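Local coordinates for protein alkane monooxygenase (Geobacillus thermodenitrificans, PDB 3B9O) that belongs to the luciferase-like monooxygenases, a family built on the TIM-barrel fold, and holds flavin mononucleotide in a pocket, at residues H6-M12 against F51-A57; T96-F101 against G128-W132; F299-L305 against M341-K347. All coordinates share one frame; numbering follows the deposited sequence.

Interaction 1: residues H6-M12 against F51-A57. With FMN (flavin mononucleotide), chain C.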
loop_
_atom_site.group_PDB
_atom_site.type_symbol
_atom_site.label_atom_id
_atom_site.label_comp_id
_atom_site.label_asym_id
_atom_site.label_seq_id
_atom_site.Cartn_x
_atom_site.Cartn_y
_atom_site.Cartn_z
ATOM N N HIS A 6 -2.789 13.951 -2.514
ATOM C CA HIS A 6 -2.027 12.833 -3.088
ATOM C C HIS A 6 -2.979 11.687 -3.507
ATOM O O HIS A 6 -3.859 11.285 -2.756
ATOM C CB HIS A 6 -0.926 12.349 -2.123
ATOM C CG HIS A 6 0.083 13.401 -1.762
ATOM N ND1 HIS A 6 1.196 13.672 -2.538
ATOM C CD2 HIS A 6 0.179 14.205 -0.677
ATOM C CE1 HIS A 6 1.901 14.636 -1.968
ATOM N NE2 HIS A 6 1.304 14.979 -0.841
ATOM N N ILE A 7 -2.828 11.163 -4.720
ATOM C CA ILE A 7 -3.675 10.065 -5.134
ATOM C C ILE A 7 -2.845 8.888 -5.629
ATOM O O ILE A 7 -2.015 9.041 -6.541
ATOM C CB ILE A 7 -4.726 10.508 -6.181
ATOM C CG1 ILE A 7 -5.736 11.493 -5.532
ATOM C CG2 ILE A 7 -5.507 9.307 -6.721
ATOM C CD1 ILE A 7 -6.535 12.275 -6.492
ATOM N N ASN A 8 -3.084 7.729 -5.019
ATOM C CA ASN A 8 -2.510 6.457 -5.453
ATOM C C ASN A 8 -3.566 5.545 -6.090
ATOM O O ASN A 8 -4.723 5.535 -5.657
ATOM C CB ASN A 8 -1.931 5.692 -4.272
ATOM C CG ASN A 8 -0.838 6.438 -3.559
ATOM O OD1 ASN A 8 -0.170 7.304 -4.133
ATOM N ND2 ASN A 8 -0.635 6.091 -2.291
ATOM N N ALA A 9 -3.141 4.766 -7.073
ATOM C CA ALA A 9 -3.968 3.758 -7.722
ATOM C C ALA A 9 -3.809 2.473 -6.942
ATOM O O ALA A 9 -2.694 1.982 -6.788
ATOM C CB ALA A 9 -3.501 3.590 -9.144
ATOM N N PHE A 10 -4.902 1.947 -6.412
ATOM C CA PHE A 10 -4.858 0.734 -5.594
ATOM C C PHE A 10 -4.993 -0.517 -6.472
ATOM O O PHE A 10 -5.986 -0.707 -7.215
ATOM C CB PHE A 10 -5.951 0.749 -4.533
ATOM C CG PHE A 10 -5.760 -0.233 -3.428
ATOM C CD1 PHE A 10 -4.510 -0.435 -2.854
ATOM C CD2 PHE A 10 -6.859 -0.936 -2.920
ATOM C CE1 PHE A 10 -4.342 -1.341 -1.810
ATOM C CE2 PHE A 10 -6.693 -1.832 -1.844
ATOM C CZ PHE A 10 -5.461 -2.019 -1.289
ATOM N N GLU A 11 -4.002 -1.390 -6.365
ATOM C CA GLU A 11 -3.919 -2.522 -7.297
ATOM C C GLU A 11 -3.361 -3.759 -6.596
ATOM O O GLU A 11 -2.887 -3.686 -5.472
ATOM C CB GLU A 11 -3.038 -2.070 -8.497
ATOM C CG GLU A 11 -2.968 -2.919 -9.730
ATOM C CD GLU A 11 -4.324 -3.446 -10.270
ATOM O OE1 GLU A 11 -4.850 -4.401 -9.699
ATOM O OE2 GLU A 11 -4.817 -2.961 -11.289
ATOM N N MET A 12 -3.441 -4.902 -7.268
ATOM C CA MET A 12 -2.835 -6.137 -6.791
ATOM C C MET A 12 -2.607 -7.032 -8.005
ATOM O O MET A 12 -3.458 -7.095 -8.908
ATOM C CB MET A 12 -3.738 -6.864 -5.752
ATOM C CG MET A 12 -3.038 -8.054 -5.034
ATOM S SD MET A 12 -4.007 -8.610 -3.610
ATOM C CE MET A 12 -3.303 -10.232 -3.375
ATOM N N PHE A 51 -1.140 10.659 -11.309
ATOM C CA PHE A 51 -1.184 9.955 -10.031
ATOM C C PHE A 51 0.180 10.007 -9.320
ATOM O O PHE A 51 1.186 9.886 -9.974
ATOM C CB PHE A 51 -1.563 8.476 -10.267
ATOM C CG PHE A 51 -3.058 8.211 -10.274
ATOM C CD1 PHE A 51 -3.896 8.841 -11.199
ATOM C CD2 PHE A 51 -3.622 7.311 -9.376
ATOM C CE1 PHE A 51 -5.275 8.584 -11.212
ATOM C CE2 PHE A 51 -4.982 7.022 -9.402
ATOM C CZ PHE A 51 -5.807 7.657 -10.333
ATOM N N ASP A 52 0.212 10.150 -7.996
ATOM C CA ASP A 52 1.464 9.955 -7.244
ATOM C C ASP A 52 2.090 8.572 -7.486
ATOM O O ASP A 52 3.296 8.451 -7.768
ATOM C CB ASP A 52 1.250 10.022 -5.734
ATOM C CG ASP A 52 1.007 11.433 -5.209
ATOM O OD1 ASP A 52 0.230 12.177 -5.830
ATOM O OD2 ASP A 52 1.506 11.757 -4.115
ATOM N N ALA A 53 1.282 7.534 -7.310
ATOM C CA ALA A 53 1.849 6.175 -7.287
ATOM C C ALA A 53 0.841 5.094 -7.647
ATOM O O ALA A 53 -0.402 5.310 -7.611
ATOM C CB ALA A 53 2.497 5.888 -5.902
ATOM N N LEU A 54 1.398 3.938 -7.993
ATOM C CA LEU A 54 0.671 2.688 -8.070
ATOM C C LEU A 54 0.951 1.971 -6.766
ATOM O O LEU A 54 2.124 1.719 -6.460
ATOM C CB LEU A 54 1.253 1.860 -9.213
ATOM C CG LEU A 54 0.454 0.728 -9.870
ATOM C CD1 LEU A 54 1.197 -0.522 -10.056
ATOM C CD2 LEU A 54 -1.040 0.550 -9.536
ATOM N N PHE A 55 -0.102 1.632 -6.012
ATOM C CA PHE A 55 0.049 0.996 -4.691
ATOM C C PHE A 55 -0.385 -0.459 -4.840
ATOM O O PHE A 55 -1.557 -0.745 -5.113
ATOM C CB PHE A 55 -0.800 1.751 -3.625
ATOM C CG PHE A 55 -0.621 1.257 -2.197
ATOM C CD1 PHE A 55 -0.156 2.119 -1.210
ATOM C CD2 PHE A 55 -0.939 -0.045 -1.828
ATOM C CE1 PHE A 55 -0.001 1.682 0.140
ATOM C CE2 PHE A 55 -0.759 -0.505 -0.475
ATOM C CZ PHE A 55 -0.309 0.368 0.496
ATOM N N LEU A 56 0.568 -1.367 -4.716
ATOM C CA LEU A 56 0.289 -2.796 -4.916
ATOM C C LEU A 56 0.153 -3.506 -3.566
ATOM O O LEU A 56 1.103 -3.548 -2.772
ATOM C CB LEU A 56 1.388 -3.448 -5.764
ATOM C CG LEU A 56 1.360 -3.044 -7.230
ATOM C CD1 LEU A 56 2.803 -3.083 -7.788
ATOM C CD2 LEU A 56 0.403 -3.948 -7.967
ATOM N N ALA A 57 -1.034 -4.022 -3.320
ATOM C CA ALA A 57 -1.274 -4.965 -2.214
ATOM C C ALA A 57 -0.605 -6.312 -2.541
ATOM O O ALA A 57 -0.146 -6.554 -3.686
ATOM C CB ALA A 57 -2.783 -5.154 -1.998
HETATM N N1 FMN C . -2.404 -7.111 4.701
HETATM C C2 FMN C . -1.742 -7.795 3.739
HETATM O O2 FMN C . -1.219 -8.905 4.051
HETATM N N3 FMN C . -1.669 -7.252 2.480
HETATM C C4 FMN C . -2.240 -6.041 2.185
HETATM O O4 FMN C . -2.152 -5.562 1.035
HETATM C C4A FMN C . -2.920 -5.324 3.183
HETATM N N5 FMN C . -3.507 -4.110 2.960
HETATM C C5A FMN C . -4.171 -3.470 3.975
HETATM C C6 FMN C . -4.798 -2.224 3.781
HETATM C C7 FMN C . -5.464 -1.577 4.840
HETATM C C7M FMN C . -6.146 -0.239 4.647
HETATM C C8 FMN C . -5.501 -2.167 6.095
HETATM C C8M FMN C . -6.216 -1.485 7.239
HETATM C C9 FMN C . -4.887 -3.407 6.303
HETATM C C9A FMN C . -4.224 -4.068 5.253
HETATM N N10 FMN C . -3.630 -5.271 5.460
HETATM C C10 FMN C . -2.992 -5.905 4.454
HETATM C "C1'" FMN C . -3.656 -5.932 6.782
HETATM C "C2'" FMN C . -2.344 -5.641 7.532
HETATM O "O2'" FMN C . -1.452 -4.872 6.724
HETATM C "C3'" FMN C . -1.577 -6.876 8.032
HETATM O "O3'" FMN C . -1.440 -7.905 7.026
HETATM C "C4'" FMN C . -2.086 -7.397 9.394
HETATM O "O4'" FMN C . -2.377 -8.797 9.358
HETATM C "C5'" FMN C . -3.318 -6.668 9.941
HETATM O "O5'" FMN C . -2.794 -5.614 10.738
HETATM P P FMN C . -3.539 -5.036 12.039
HETATM O O1P FMN C . -4.101 -6.264 12.737
HETATM O O2P FMN C . -2.429 -4.328 12.758
HETATM O O3P FMN C . -4.665 -4.158 11.528
HETATM O O HOH W 1 1.361 9.142 -2.749
#
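His6 and Asp52 meet through a very short hydrogen bond at the end of the strand pair where Asp52 leads into strand 53-57. His6 ND1 donates to Asp52 OD2 at 2.5 Å, on the syn lone pair of the carboxylate. Ring and carboxylate planes are 86° apart. Asp52 OD2 also accepts from a water that donates as well to Asn8 OD1. Asn8 ND2 is hydrogen-bonded to Asn376 and Tyr225, and Asp52 OD1 forms a salt bridge with Arg404. Beyond it the two strands pair in parallel in the TIM barrel. Ala9 N bonds to Ala53 O and Phe55 N to Ala9 O, the latter at 2.7 Å. Glu11 N to Phe55 O and Ala57 N to Glu11 O follow. On one face the Phe10 and Phe55 side chains run alongside one another, their rings inclined at 60°, with Phe55 CD2 at the edge of the Phe10 ring. On the other, Ala9 CB packs against Phe51 CD2 at 3.7 Å, and Ile7 CG2 sits over that ring. At the far end Ala57 CB comes to 3.1 Å from FMN O4. Both oxygens of the buried Asp52 carboxylate thus have polar partners, and His6 and Arg404 probably favour its charged form.

Interaction 2: residues T96-F101 against G128-W132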
loop_
_atom_site.group_PDB
_atom_site.type_symbol
_atom_site.label_atom_id
_atom_site.label_comp_id
_atom_site.label_asym_id
_atom_site.label_seq_id
_atom_site.Cartn_x
_atom_site.Cartn_y
_atom_site.Cartn_z
ATOM N N THR A 96 7.610 5.087 -17.547
ATOM C CA THR A 96 7.182 6.294 -16.829
ATOM C C THR A 96 8.356 7.143 -16.302
ATOM O O THR A 96 9.455 6.630 -16.089
ATOM C CB THR A 96 6.221 5.935 -15.632
ATOM O OG1 THR A 96 6.909 5.038 -14.746
ATOM C CG2 THR A 96 4.929 5.265 -16.112
ATOM N N LYS A 97 8.109 8.454 -16.122
ATOM C CA LYS A 97 9.115 9.386 -15.655
ATOM C C LYS A 97 9.016 9.729 -14.167
ATOM O O LYS A 97 10.030 9.948 -13.524
ATOM C CB LYS A 97 9.041 10.676 -16.486
ATOM C CG LYS A 97 10.117 11.666 -16.164
ATOM C CD LYS A 97 9.976 12.917 -17.035
ATOM C CE LYS A 97 11.001 13.987 -16.657
ATOM N NZ LYS A 97 10.769 15.197 -17.527
ATOM N N HIS A 98 7.786 9.824 -13.654
ATOM C CA HIS A 98 7.499 10.347 -12.318
ATOM C C HIS A 98 6.675 9.433 -11.442
ATOM O O HIS A 98 6.808 9.490 -10.226
ATOM C CB HIS A 98 6.679 11.625 -12.454
ATOM C CG HIS A 98 7.411 12.732 -13.118
ATOM N ND1 HIS A 98 8.489 13.351 -12.527
ATOM C CD2 HIS A 98 7.212 13.352 -14.312
ATOM C CE1 HIS A 98 8.948 14.289 -13.340
ATOM N NE2 HIS A 98 8.178 14.328 -14.415
ATOM N N LEU A 99 5.797 8.632 -12.051
ATOM C CA LEU A 99 4.968 7.700 -11.299
ATOM C C LEU A 99 5.829 6.852 -10.337
ATOM O O LEU A 99 6.864 6.283 -10.746
ATOM C CB LEU A 99 4.152 6.814 -12.239
ATOM C CG LEU A 99 3.117 5.863 -11.570
ATOM C CD1 LEU A 99 1.839 6.621 -11.020
ATOM C CD2 LEU A 99 2.690 4.770 -12.542
ATOM N N ALA A 100 5.432 6.810 -9.065
ATOM C CA ALA A 100 6.131 6.010 -8.047
ATOM C C ALA A 100 5.401 4.656 -7.815
ATOM O O ALA A 100 4.293 4.443 -8.306
ATOM C CB ALA A 100 6.245 6.784 -6.724
ATOM N N PHE A 101 6.008 3.763 -7.033
ATOM C CA PHE A 101 5.476 2.387 -6.894
ATOM C C PHE A 101 5.610 2.003 -5.436
ATOM O O PHE A 101 6.725 2.028 -4.898
ATOM C CB PHE A 101 6.260 1.412 -7.791
ATOM C CG PHE A 101 6.184 1.775 -9.245
ATOM C CD1 PHE A 101 7.171 2.588 -9.820
ATOM C CD2 PHE A 101 5.088 1.424 -10.002
ATOM C CE1 PHE A 101 7.061 2.982 -11.150
ATOM C CE2 PHE A 101 4.991 1.810 -11.340
ATOM C CZ PHE A 101 5.959 2.593 -11.888
ATOM N N GLY A 128 14.660 6.336 -7.559
ATOM C CA GLY A 128 14.111 6.922 -6.343
ATOM C C GLY A 128 12.598 7.026 -6.337
ATOM O O GLY A 128 12.039 8.005 -5.813
ATOM N N ARG A 129 11.923 6.025 -6.911
ATOM C CA ARG A 129 10.460 6.084 -7.079
ATOM C C ARG A 129 9.846 4.824 -6.465
ATOM O O ARG A 129 8.785 4.395 -6.862
ATOM C CB ARG A 129 10.070 6.216 -8.555
ATOM C CG ARG A 129 10.392 7.614 -9.193
ATOM C CD ARG A 129 9.878 7.644 -10.584
ATOM N NE ARG A 129 10.578 6.731 -11.486
ATOM C CZ ARG A 129 10.033 6.189 -12.582
ATOM N NH1 ARG A 129 8.742 6.384 -12.893
ATOM N NH2 ARG A 129 10.778 5.446 -13.376
ATOM N N ILE A 130 10.528 4.258 -5.475
ATOM C CA ILE A 130 10.060 3.054 -4.794
ATOM C C ILE A 130 9.596 3.335 -3.327
ATOM O O ILE A 130 10.175 4.177 -2.606
ATOM C CB ILE A 130 11.133 1.891 -4.852
ATOM C CG1 ILE A 130 10.506 0.518 -4.576
ATOM C CG2 ILE A 130 12.316 2.121 -3.868
ATOM C CD1 ILE A 130 9.519 0.022 -5.665
ATOM N N ALA A 131 8.558 2.601 -2.913
ATOM C CA ALA A 131 8.027 2.682 -1.571
ATOM C C ALA A 131 7.710 1.266 -1.133
ATOM O O ALA A 131 7.475 0.384 -1.972
ATOM C CB ALA A 131 6.773 3.547 -1.552
ATOM N N TRP A 132 7.766 1.055 0.177
ATOM C CA TRP A 132 7.480 -0.234 0.757
ATOM C C TRP A 132 6.357 -0.129 1.771
ATOM O O TRP A 132 6.467 0.576 2.788
ATOM C CB TRP A 132 8.775 -0.832 1.363
ATOM C CG TRP A 132 8.599 -2.093 2.169
ATOM C CD1 TRP A 132 7.594 -3.041 2.051
ATOM C CD2 TRP A 132 9.473 -2.556 3.220
ATOM N NE1 TRP A 132 7.793 -4.052 2.998
ATOM C CE2 TRP A 132 8.927 -3.783 3.722
ATOM C CE3 TRP A 132 10.645 -2.036 3.807
ATOM C CZ2 TRP A 132 9.534 -4.512 4.783
ATOM C CZ3 TRP A 132 11.255 -2.762 4.845
ATOM C CH2 TRP A 132 10.709 -4.001 5.299
#
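Arg129 reaches back along the chain segment that precedes Phe101, and the Arg129 and Phe101 side chains extend alongside each other. The guanidinium and ring planes are 67° apart, so they do not stack flat. Phe101 CE1 lies over one face of the guanidinium, 4.2 Å from Arg129 NH1. The backbone of Lys97 lies over the opposite face. Thr96 OG1 sits at the guanidinium edge, close to its plane, and accepts from Arg129 NH1 at 2.9 Å. The Thr96 torsion (chi1 58°) turns the hydroxyl to this edge. The same Arg129 NH1 makes a weak bond to Leu99 O. A bend at chi3 (-67°) brings the guanidinium against the backbone of 96-99. Its other nitrogens are used nearby: Arg129 NE bonds to Thr126 O and Arg129 NH2 to Ala93 O. The contact joins the starts of two neighbouring parallel strands of the barrel, 100-106 and 130-135, in a beta-alpha-beta unit with helix 112-125 between them. Phe101 N bonds to Arg129 O at 2.9 Å, and Ala131 N to Phe101 O at 2.8 Å. Phe101 and Ile130 direct their side chains to the same face of the sheet. There Ile130 CD1 approaches Phe101 CB at 4.1 Å, and Ile89 of helix 89-94 touches both residues.

Interaction 3: residues F299-L305 against M341-K347; sequences FQKYWSL and MSKLDGK
Trp303 meets the loop 341-347 along nearly its whole side chain. Its CB lies 3.8 Å from Leu344 CD2. CG is anti to the backbone N (chi1 -166°), which lays the indole along the loop. CG and CD2 lie beneath the same methyl, and of these ring atoms CE3 comes nearest to it, 3.2 Å from Leu344 CD2. CZ3 still meets that methyl. Leu344 CA sits almost directly above the six-membered ring as a CH-pi contact. At the five-membered ring, CD1 is 3.6 Å from Ser342 O, which approaches obliquely. Next to it, NE1 donates to Met341 O at 2.8 Å, with the acceptor in the ring plane. CE2 and CZ2 lie near Lys343 O. At the far end Trp303 CZ2 meets Lys347 CE at 4.1 Å. Gln300 grips the loop beside it: Gln300 NE2 donates to Ser342 O at 3.1 Å, and Leu344 N gives a weak bond to Gln300 OE1. Leu305 CD2 packs against Met341 CB. His308 of helix 305-316 stacks on the Trp303 ring. The contact therefore ties the end of helix 289-302 and the start of helix 305-316 to the loop that leads from helix 334-341 to strand 350-354.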
loop_
_atom_site.group_PDB
_atom_site.type_symbol
_atom_site.label_atom_id
_atom_site.label_comp_id
_atom_site.label_asym_id
_atom_site.label_seq_id
_atom_site.Cartn_x
_atom_site.Cartn_y
_atom_site.Cartn_z
ATOM N N PHE A 299 -22.470 -2.586 -11.673
ATOM C CA PHE A 299 -21.482 -3.259 -10.818
ATOM C C PHE A 299 -22.161 -4.072 -9.744
ATOM O O PHE A 299 -21.681 -5.126 -9.361
ATOM C CB PHE A 299 -20.514 -2.274 -10.147
ATOM C CG PHE A 299 -19.714 -1.420 -11.110
ATOM C CD1 PHE A 299 -19.219 -0.195 -10.696
ATOM C CD2 PHE A 299 -19.467 -1.830 -12.417
ATOM C CE1 PHE A 299 -18.474 0.602 -11.559
ATOM C CE2 PHE A 299 -18.728 -1.036 -13.291
ATOM C CZ PHE A 299 -18.222 0.183 -12.858
ATOM N N GLN A 300 -23.294 -3.570 -9.258
ATOM C CA GLN A 300 -24.030 -4.244 -8.205
ATOM C C GLN A 300 -24.481 -5.622 -8.648
ATOM O O GLN A 300 -24.375 -6.565 -7.863
ATOM C CB GLN A 300 -25.201 -3.384 -7.713
ATOM C CG GLN A 300 -26.042 -4.009 -6.605
ATOM C CD GLN A 300 -25.228 -4.411 -5.376
ATOM O OE1 GLN A 300 -24.601 -3.569 -4.731
ATOM N NE2 GLN A 300 -25.252 -5.708 -5.038
ATOM N N LYS A 301 -24.945 -5.738 -9.899
ATOM C CA LYS A 301 -25.329 -7.023 -10.531
ATOM C C LYS A 301 -24.237 -8.118 -10.426
ATOM O O LYS A 301 -24.534 -9.306 -10.220
ATOM C CB LYS A 301 -25.684 -6.749 -11.998
ATOM C CG LYS A 301 -25.811 -7.959 -12.899
ATOM C CD LYS A 301 -26.049 -7.538 -14.365
ATOM C CE LYS A 301 -26.119 -8.750 -15.308
ATOM N NZ LYS A 301 -26.624 -8.312 -16.662
ATOM N N TYR A 302 -22.972 -7.706 -10.548
ATOM C CA TYR A 302 -21.804 -8.620 -10.490
ATOM C C TYR A 302 -21.170 -8.824 -9.120
ATOM O O TYR A 302 -20.298 -9.679 -8.988
ATOM C CB TYR A 302 -20.706 -8.157 -11.474
ATOM C CG TYR A 302 -21.163 -8.216 -12.896
ATOM C CD1 TYR A 302 -21.748 -7.108 -13.497
ATOM C CD2 TYR A 302 -21.061 -9.401 -13.638
ATOM C CE1 TYR A 302 -22.196 -7.161 -14.809
ATOM C CE2 TYR A 302 -21.541 -9.469 -14.966
ATOM C CZ TYR A 302 -22.080 -8.345 -15.533
ATOM O OH TYR A 302 -22.517 -8.364 -16.825
ATOM N N TRP A 303 -21.611 -8.070 -8.102
ATOM C CA TRP A 303 -21.031 -8.158 -6.756
ATOM C C TRP A 303 -21.325 -9.532 -6.207
ATOM O O TRP A 303 -22.504 -9.924 -6.136
ATOM C CB TRP A 303 -21.658 -7.111 -5.854
ATOM C CG TRP A 303 -20.981 -6.803 -4.527
ATOM C CD1 TRP A 303 -21.404 -7.181 -3.266
ATOM C CD2 TRP A 303 -19.838 -5.963 -4.329
ATOM N NE1 TRP A 303 -20.564 -6.657 -2.314
ATOM C CE2 TRP A 303 -19.605 -5.894 -2.937
ATOM C CE3 TRP A 303 -18.968 -5.279 -5.197
ATOM C CZ2 TRP A 303 -18.545 -5.154 -2.392
ATOM C CZ3 TRP A 303 -17.907 -4.542 -4.651
ATOM C CH2 TRP A 303 -17.713 -4.487 -3.262
ATOM N N SER A 304 -20.260 -10.268 -5.859
ATOM C CA SER A 304 -20.397 -11.656 -5.433
ATOM C C SER A 304 -20.284 -11.770 -3.936
ATOM O O SER A 304 -19.193 -11.704 -3.379
ATOM C CB SER A 304 -19.359 -12.575 -6.078
ATOM O OG SER A 304 -19.573 -13.914 -5.635
ATOM N N LEU A 305 -21.429 -11.965 -3.288
ATOM C CA LEU A 305 -21.471 -12.150 -1.838
ATOM C C LEU A 305 -20.496 -13.235 -1.358
ATOM O O LEU A 305 -19.821 -13.062 -0.349
ATOM C CB LEU A 305 -22.907 -12.459 -1.385
ATOM C CG LEU A 305 -23.255 -12.300 0.102
ATOM C CD1 LEU A 305 -23.317 -13.619 0.803
ATOM C CD2 LEU A 305 -22.332 -11.311 0.856
ATOM N N MET A 341 -22.575 -6.718 3.569
ATOM C CA MET A 341 -21.540 -7.231 2.692
ATOM C C MET A 341 -22.010 -7.453 1.241
ATOM O O MET A 341 -21.186 -7.477 0.319
ATOM C CB MET A 341 -21.022 -8.536 3.283
ATOM C CG MET A 341 -19.600 -8.826 2.968
ATOM S SD MET A 341 -19.218 -10.453 3.581
ATOM C CE MET A 341 -19.084 -10.151 5.352
ATOM N N SER A 342 -23.313 -7.623 1.025
ATOM C CA SER A 342 -23.807 -7.770 -0.346
ATOM C C SER A 342 -24.102 -6.427 -1.017
ATOM O O SER A 342 -24.690 -6.380 -2.104
ATOM C CB SER A 342 -24.992 -8.748 -0.451
ATOM O OG SER A 342 -25.981 -8.485 0.523
ATOM N N LYS A 343 -23.650 -5.345 -0.378
ATOM C CA LYS A 343 -23.791 -3.982 -0.905
ATOM C C LYS A 343 -22.422 -3.335 -1.227
ATOM O O LYS A 343 -21.437 -3.577 -0.514
ATOM C CB LYS A 343 -24.597 -3.124 0.083
ATOM C CG LYS A 343 -25.899 -3.796 0.556
ATOM C CD LYS A 343 -26.800 -2.874 1.385
ATOM C CE LYS A 343 -26.111 -2.362 2.657
ATOM N NZ LYS A 343 -27.116 -1.920 3.678
ATOM N N LEU A 344 -22.377 -2.518 -2.291
ATOM C CA LEU A 344 -21.126 -1.902 -2.784
ATOM C C LEU A 344 -20.429 -0.932 -1.825
ATOM O O LEU A 344 -19.202 -0.753 -1.912
ATOM C CB LEU A 344 -21.322 -1.183 -4.129
ATOM C CG LEU A 344 -21.721 -1.903 -5.414
ATOM C CD1 LEU A 344 -20.865 -1.416 -6.558
ATOM C CD2 LEU A 344 -21.609 -3.391 -5.279
ATOM N N ASP A 345 -21.202 -0.286 -0.954
ATOM C CA ASP A 345 -20.648 0.644 0.031
ATOM C C ASP A 345 -20.527 0.050 1.444
ATOM O O ASP A 345 -20.416 0.790 2.430
ATOM C CB ASP A 345 -21.425 1.973 0.047
ATOM C CG ASP A 345 -22.837 1.844 0.616
ATOM O OD1 ASP A 345 -23.472 0.760 0.514
ATOM O OD2 ASP A 345 -23.308 2.865 1.167
ATOM N N GLY A 346 -20.537 -1.277 1.538
ATOM C CA GLY A 346 -20.424 -1.946 2.832
ATOM C C GLY A 346 -18.989 -2.166 3.313
ATOM O O GLY A 346 -18.777 -2.635 4.449
ATOM N N LYS A 347 -18.010 -1.836 2.457
ATOM C CA LYS A 347 -16.591 -2.042 2.766
ATOM C C LYS A 347 -16.072 -0.944 3.709
ATOM O O LYS A 347 -16.806 -0.014 4.027
ATOM C CB LYS A 347 -15.778 -2.113 1.471
ATOM C CG LYS A 347 -16.067 -3.355 0.622
ATOM C CD LYS A 347 -15.044 -4.477 0.858
ATOM C CE LYS A 347 -15.569 -5.849 0.389
ATOM N NZ LYS A 347 -14.587 -6.978 0.615
#

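How the interactions relate
Interactions 1 and 2 belong to one parallel sheet, with centres about 10 Å apart. Strands 53-57 and 100-106 are neighbours there. Leu54 N to Ala100 O and Ala100 N to Asp52 O, each 3.0 Å, are probable hydrogen bonds between them. Interaction 1 is the one that reaches the flavin mononucleotide, through Ala57 of its pocket. In interaction 2 the side chain of Ala131 is about 13 Å from the ligand. Interaction 3 lies apart: its centre is about 22 Å from that of interaction 1 and about 32 Å from that of interaction 2, and it touches neither. Its Lys347 side chain is still about 10 Å from the flavin mononucleotide.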